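Local coordinates for protein fluoroacetyl coenzyme A thioesterase (Streptomyces cattleya, PDB 3KUV) that hydrolyses fluoroacetyl-CoA to fluoroacetate and CoA as a homodimer, conferring fluoroacetate resistance, and cannot use acetyl-CoA as substrate, at residues Glu38-Leu48 / His76-Val86. The protein carries 1 engineered substitution. Numbering follows the deposited sequence. Where two conformers were deposited one is given.
Sequences EVFASGFMVGL and HTAATPPGLTV. Engineered in segment 38-48: S42 (natural residue Thr). With ACT (acetate ion), chain H.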
loop_
_atom_site.group_PDB
_atom_site.type_symbol
_atom_site.label_atom_id
_atom_site.label_comp_id
_atom_site.label_asym_id
_atom_site.label_seq_id
_atom_site.Cartn_x
_atom_site.Cartn_y
_atom_site.Cartn_z
ATOM N N GLU B 38 -13.909 -9.780 2.878
ATOM C CA GLU B 38 -14.251 -8.634 1.989
ATOM C C GLU B 38 -14.089 -7.323 2.720
ATOM O O GLU B 38 -15.045 -6.687 3.241
ATOM C CB GLU B 38 -15.694 -8.790 1.502
ATOM C CG GLU B 38 -15.760 -9.894 0.395
ATOM C CD GLU B 38 -15.342 -9.362 -0.978
ATOM O OE1 GLU B 38 -14.168 -9.074 -1.163
ATOM O OE2 GLU B 38 -16.184 -9.237 -1.899
ATOM N N VAL B 39 -12.809 -6.968 2.876
ATOM C CA VAL B 39 -12.457 -5.746 3.642
ATOM C C VAL B 39 -11.393 -4.978 2.835
ATOM O O VAL B 39 -10.695 -5.549 1.988
ATOM C CB VAL B 39 -11.868 -6.070 5.060
ATOM C CG1 VAL B 39 -12.977 -6.760 5.913
ATOM C CG2 VAL B 39 -10.608 -6.949 4.985
ATOM N N PHE B 40 -11.393 -3.648 3.066
ATOM C CA PHE B 40 -10.513 -2.760 2.341
ATOM C C PHE B 40 -9.026 -3.208 2.522
ATOM O O PHE B 40 -8.536 -3.407 3.655
ATOM C CB PHE B 40 -10.825 -1.357 2.988
ATOM C CG PHE B 40 -10.167 -0.190 2.327
ATOM C CD1 PHE B 40 -9.498 0.792 3.121
ATOM C CD2 PHE B 40 -10.261 -0.013 0.955
ATOM C CE1 PHE B 40 -8.918 1.963 2.457
ATOM C CE2 PHE B 40 -9.757 1.158 0.272
ATOM C CZ PHE B 40 -9.061 2.129 1.064
ATOM N N ALA B 41 -8.318 -3.334 1.394
ATOM C CA ALA B 41 -6.935 -3.860 1.472
ATOM C C ALA B 41 -5.931 -2.839 1.930
ATOM O O ALA B 41 -6.051 -1.653 1.530
ATOM C CB ALA B 41 -6.447 -4.422 0.094
ATOM N N SER B 42 -4.882 -3.315 2.628
ATOM C CA SER B 42 -3.813 -2.437 3.035
ATOM C C SER B 42 -3.192 -1.666 1.830
ATOM O O SER B 42 -2.905 -0.494 1.965
ATOM C CB SER B 42 -2.719 -3.210 3.730
ATOM O OG SER B 42 -3.145 -3.661 4.991
ATOM N N GLY B 43 -3.011 -2.339 0.692
ATOM C CA GLY B 43 -2.370 -1.640 -0.416
ATOM C C GLY B 43 -3.300 -0.542 -0.938
ATOM O O GLY B 43 -2.828 0.484 -1.443
ATOM N N PHE B 44 -4.643 -0.774 -0.907
ATOM C CA PHE B 44 -5.562 0.295 -1.271
ATOM C C PHE B 44 -5.535 1.434 -0.243
ATOM O O PHE B 44 -5.692 2.612 -0.626
ATOM C CB PHE B 44 -6.981 -0.226 -1.490
ATOM C CG PHE B 44 -7.188 -1.008 -2.790
ATOM C CD1 PHE B 44 -6.890 -0.419 -4.024
ATOM C CD2 PHE B 44 -7.789 -2.279 -2.754
ATOM C CE1 PHE B 44 -7.132 -1.110 -5.257
ATOM C CE2 PHE B 44 -8.037 -2.991 -3.913
ATOM C CZ PHE B 44 -7.740 -2.414 -5.171
ATOM N N MET B 45 -5.426 1.107 1.057
ATOM C CA MET B 45 -5.265 2.190 2.028
ATOM C C MET B 45 -4.007 2.996 1.797
ATOM O O MET B 45 -4.071 4.267 1.855
ATOM C CB MET B 45 -5.288 1.655 3.467
ATOM C CG MET B 45 -4.826 2.711 4.546
ATOM S SD MET B 45 -6.048 4.059 4.404
ATOM C CE MET B 45 -7.306 3.333 5.418
ATOM N N VAL B 46 -2.897 2.351 1.462
ATOM C CA VAL B 46 -1.670 3.085 1.133
ATOM C C VAL B 46 -1.964 4.031 -0.035
ATOM O O VAL B 46 -1.622 5.252 0.022
ATOM C CB VAL B 46 -0.547 2.104 0.863
ATOM C CG1 VAL B 46 0.684 2.849 0.256
ATOM C CG2 VAL B 46 -0.092 1.374 2.152
ATOM N N GLY B 47 -2.640 3.533 -1.087
ATOM C CA GLY B 47 -2.878 4.402 -2.258
ATOM C C GLY B 47 -3.798 5.574 -1.877
ATOM O O GLY B 47 -3.708 6.659 -2.482
ATOM N N LEU B 48 -4.771 5.346 -0.990
ATOM C CA LEU B 48 -5.693 6.419 -0.604
ATOM C C LEU B 48 -4.973 7.482 0.212
ATOM O O LEU B 48 -5.297 8.687 0.056
ATOM C CB LEU B 48 -6.819 5.792 0.282
ATOM C CG LEU B 48 -7.993 6.776 0.611
ATOM C CD1 LEU B 48 -8.822 7.111 -0.675
ATOM C CD2 LEU B 48 -8.896 6.083 1.631
ATOM N N HIS B 76 -2.359 -0.706 10.623
ATOM C CA HIS B 76 -3.716 -0.965 10.132
ATOM C C HIS B 76 -4.368 -1.631 11.352
ATOM O O HIS B 76 -4.034 -2.817 11.672
ATOM C CB HIS B 76 -3.571 -1.754 8.761
ATOM C CG HIS B 76 -4.772 -1.730 7.802
ATOM N ND1 HIS B 76 -5.979 -1.104 8.061
ATOM C CD2 HIS B 76 -4.884 -2.242 6.546
ATOM C CE1 HIS B 76 -6.808 -1.320 7.046
ATOM N NE2 HIS B 76 -6.165 -2.026 6.102
ATOM N N THR B 77 -5.195 -0.886 12.045
ATOM C CA THR B 77 -5.667 -1.251 13.453
ATOM C C THR B 77 -7.115 -1.855 13.461
ATOM O O THR B 77 -7.580 -2.348 14.510
ATOM C CB THR B 77 -5.563 -0.080 14.378
ATOM O OG1 THR B 77 -6.273 1.052 13.844
ATOM C CG2 THR B 77 -4.100 0.333 14.512
ATOM N N ALA B 78 -7.860 -1.671 12.388
ATOM C CA ALA B 78 -9.231 -2.218 12.276
ATOM C C ALA B 78 -9.554 -2.400 10.819
ATOM O O ALA B 78 -8.988 -1.700 9.971
ATOM C CB ALA B 78 -10.278 -1.279 12.956
ATOM N N ALA B 79 -10.530 -3.252 10.490
ATOM C CA ALA B 79 -10.847 -3.590 9.139
ATOM C C ALA B 79 -12.188 -2.919 8.731
ATOM O O ALA B 79 -13.056 -2.627 9.570
ATOM C CB ALA B 79 -10.951 -5.112 8.976
ATOM N N THR B 80 -12.289 -2.636 7.418
ATOM C CA THR B 80 -13.418 -1.794 6.924
ATOM C C THR B 80 -14.100 -2.500 5.754
ATOM O O THR B 80 -13.510 -2.749 4.727
ATOM C CB THR B 80 -12.845 -0.440 6.380
ATOM O OG1 THR B 80 -12.143 0.256 7.435
ATOM C CG2 THR B 80 -13.927 0.521 5.822
ATOM N N PRO B 81 -15.401 -2.826 5.893
ATOM C CA PRO B 81 -16.174 -3.376 4.758
ATOM C C PRO B 81 -16.559 -2.298 3.775
ATOM O O PRO B 81 -16.633 -1.109 4.147
ATOM C CB PRO B 81 -17.468 -3.845 5.479
ATOM C CG PRO B 81 -17.641 -2.894 6.639
ATOM C CD PRO B 81 -16.188 -2.562 7.106
ATOM N N PRO B 82 -16.899 -2.706 2.581
ATOM C CA PRO B 82 -17.454 -1.720 1.588
ATOM C C PRO B 82 -18.700 -1.057 2.146
ATOM O O PRO B 82 -19.469 -1.607 2.939
ATOM C CB PRO B 82 -17.817 -2.586 0.399
ATOM C CG PRO B 82 -16.850 -3.825 0.523
ATOM C CD PRO B 82 -16.779 -4.067 1.991
ATOM N N GLY B 83 -18.811 0.204 1.829
ATOM C CA GLY B 83 -20.000 0.999 2.159
ATOM C C GLY B 83 -19.764 2.004 3.269
ATOM O O GLY B 83 -20.511 3.047 3.383
ATOM N N LEU B 84 -18.724 1.824 4.089
ATOM C CA LEU B 84 -18.305 2.885 5.042
ATOM C C LEU B 84 -17.474 3.948 4.323
ATOM O O LEU B 84 -16.930 3.680 3.270
ATOM C CB LEU B 84 -17.431 2.297 6.221
ATOM C CG LEU B 84 -18.286 1.395 7.130
ATOM C CD1 LEU B 84 -17.363 0.884 8.198
ATOM C CD2 LEU B 84 -19.449 2.104 7.830
ATOM N N THR B 85 -17.417 5.145 4.927
ATOM C CA THR B 85 -16.591 6.220 4.368
ATOM C C THR B 85 -15.254 6.200 5.155
ATOM O O THR B 85 -15.265 6.360 6.398
ATOM C CB THR B 85 -17.249 7.560 4.591
ATOM O OG1 THR B 85 -18.563 7.572 3.952
ATOM C CG2 THR B 85 -16.437 8.725 4.028
ATOM N N VAL B 86 -14.171 6.068 4.426
ATOM C CA VAL B 86 -12.834 6.200 5.028
ATOM C C VAL B 86 -12.463 7.701 4.893
ATOM O O VAL B 86 -12.497 8.292 3.758
ATOM C CB VAL B 86 -11.804 5.309 4.340
ATOM C CG1 VAL B 86 -10.362 5.692 4.882
ATOM C CG2 VAL B 86 -12.117 3.873 4.677
HETATM C C ACT H . -5.566 -6.453 4.736
HETATM O O ACT H . -4.979 -7.515 5.253
HETATM O OXT ACT H . -5.071 -5.941 3.690
HETATM C CH3 ACT H . -6.805 -5.869 5.295
HETATM O O HOH W 1 -9.829 -3.331 6.038
#
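H76 and S42, both active-site positions, meet through the imidazole edge: OG of the engineered S42 (natural Thr) lies near the ring plane, 2.7 Å from H76 CD2, too short for an ordinary contact and therefore doubtful. With CG anti to the backbone N (chi1 -159°) in the conformer given, the H76 ring reaches back to the start of helix 42-57; its ND1 bonds weakly to I113 O. An acetate ion, probably a crystallisation component, sits here: S42 N donates to its OXT at 2.8 Å, nearly straight at 164°, and it is hydrogen-bonded by G69 N of the second subunit, a substrate-binding residue, consistent with a site shared across the dimer interface. A79 CB then packs on V39 CG1. At T80 the backbones join directly, F40 N giving a hydrogen bond to T80 O at 2.8 Å, while one bridging water donates to F40 O and accepts from T80 N. The T80 hydroxyl turns elsewhere, to D108. This is the hot dog fold, in which helix 42-57 lies against an antiparallel sheet; the loop 76-84 leads from strand 65-75, outermost in this chain's sheet, to strand 85-96. P82, second residue of the type II beta turn from P81 to L84, sets CD 3.4 Å from E38 O. Where the strand begins, V86 CG1 meets L48 CD2 at 3.6 Å and, in the conformer given, M45 CE. F40 CD1 approaches V86 CG2 obliquely.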